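Local structure of esterase (Sinorhizobium meliloti 1021, 4TX1) at residues His35-Glu38 / Pro42-Leu45. The protein is a carbohydrate acetylesterase of the SGNH-hydrolase family, which probably also hydrolyses aryl esters. Sequence-based numbering, arbitrary orientation.
Sequences HALE and PSVL
A single hydrogen bond ties the two segments together: the hydroxyl of S43 gives its proton to the backbone carbonyl of L37, with OG 2.8 Å from O. OG approaches from above the flat carbonyl group, about 42° off its plane, rather than along a lone pair. S43 reaches this carbonyl because its CB points at the 3-10 turn and OG stands anti to its own carbonyl carbon (chi1 -63°), and CB itself closes to 3.1 Å from L37 O. Replacing S43 with an alanine would probably leave the L37 carbonyl without this donor and the turn less firmly tied to the helix.

Van der Waals contact fills in around the bond. The end of the L37 side chain comes over to S43, its methyl CD1 3.5 Å from OG. At the next residue along, V44 lays methyl CG2 against the carbonyl oxygen of E38, at 3.5 Å.

The contact thus packs the 3-10 segment at L37-E38, in the loop between strand 33-34 and helix 41-49, against the first turn of that helix. In this alpha/beta SGNH-hydrolase fold, P42 sets the helix on V55 and A57 of strand 53-59, an outermost strand of the chain's parallel sheet; V44 continues onto R209 and R213 of helix 205-223, and L37 meets M13 of a second subunit.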
loop_
_atom_site.group_PDB
_atom_site.type_symbol
_atom_site.label_atom_id
_atom_site.label_comp_id
_atom_site.label_asym_id
_atom_site.label_seq_id
_atom_site.Cartn_x
_atom_site.Cartn_y
_atom_site.Cartn_z
ATOM N N HIS A 35 -2.457 18.876 -26.392
ATOM C CA HIS A 35 -3.086 19.022 -27.713
ATOM C C HIS A 35 -4.572 19.293 -27.546
ATOM O O HIS A 35 -5.257 18.768 -26.620
ATOM C CB HIS A 35 -2.856 17.751 -28.619
ATOM C CG HIS A 35 -1.438 17.476 -28.943
ATOM N ND1 HIS A 35 -0.588 18.436 -29.442
ATOM C CD2 HIS A 35 -0.727 16.320 -28.919
ATOM C CE1 HIS A 35 0.611 17.908 -29.623
ATOM N NE2 HIS A 35 0.530 16.600 -29.365
ATOM N N ALA A 36 -5.174 20.067 -28.463
ATOM C CA ALA A 36 -6.604 20.173 -28.521
ATOM C C ALA A 36 -7.288 18.854 -28.595
ATOM O O ALA A 36 -6.756 17.901 -29.170
ATOM C CB ALA A 36 -6.994 21.078 -29.741
ATOM N N LEU A 37 -8.414 18.831 -28.093
ATOM C CA LEU A 37 -9.257 17.602 -27.965
ATOM C C LEU A 37 -9.298 16.921 -29.282
ATOM O O LEU A 37 -9.092 15.749 -29.381
ATOM C CB LEU A 37 -10.670 17.946 -27.487
ATOM C CG LEU A 37 -11.653 16.777 -27.383
ATOM C CD1 LEU A 37 -11.178 15.767 -26.351
ATOM C CD2 LEU A 37 -13.050 17.277 -27.048
ATOM N N GLU A 38 -9.638 17.707 -30.306
ATOM C CA GLU A 38 -9.832 17.079 -31.579
ATOM C C GLU A 38 -8.617 16.489 -32.215
ATOM O O GLU A 38 -8.792 15.623 -33.089
ATOM C CB GLU A 38 -10.560 18.051 -32.526
ATOM C CG GLU A 38 -9.748 19.331 -32.684
ATOM C CD GLU A 38 -10.078 20.500 -31.709
ATOM O OE1 GLU A 38 -10.438 20.356 -30.454
ATOM O OE2 GLU A 38 -9.939 21.688 -32.230
ATOM N N PRO A 42 -7.519 9.253 -29.517
ATOM C CA PRO A 42 -8.818 8.665 -29.303
ATOM C C PRO A 42 -10.006 9.473 -29.895
ATOM O O PRO A 42 -11.016 8.906 -30.304
ATOM C CB PRO A 42 -8.968 8.665 -27.772
ATOM C CG PRO A 42 -7.556 8.547 -27.338
ATOM C CD PRO A 42 -6.804 9.528 -28.260
ATOM N N SER A 43 -9.872 10.794 -29.922
ATOM C CA SER A 43 -10.855 11.705 -30.526
ATOM C C SER A 43 -10.943 11.502 -32.040
ATOM O O SER A 43 -12.087 11.440 -32.573
ATOM C CB SER A 43 -10.463 13.159 -30.298
ATOM O OG SER A 43 -10.480 13.427 -28.871
ATOM N N VAL A 44 -9.782 11.419 -32.665
ATOM C CA VAL A 44 -9.719 11.127 -34.132
ATOM C C VAL A 44 -10.371 9.787 -34.467
ATOM O O VAL A 44 -11.223 9.682 -35.397
ATOM C CB VAL A 44 -8.308 11.199 -34.666
ATOM C CG1 VAL A 44 -8.304 10.607 -36.094
ATOM C CG2 VAL A 44 -7.742 12.626 -34.461
ATOM N N LEU A 45 -10.032 8.731 -33.701
ATOM C CA LEU A 45 -10.761 7.483 -33.781
ATOM C C LEU A 45 -12.270 7.615 -33.595
ATOM O O LEU A 45 -13.085 6.972 -34.345
ATOM C CB LEU A 45 -10.151 6.472 -32.788
ATOM C CG LEU A 45 -10.587 5.041 -32.849
ATOM C CD1 LEU A 45 -10.299 4.368 -34.216
ATOM C CD2 LEU A 45 -9.866 4.232 -31.741
#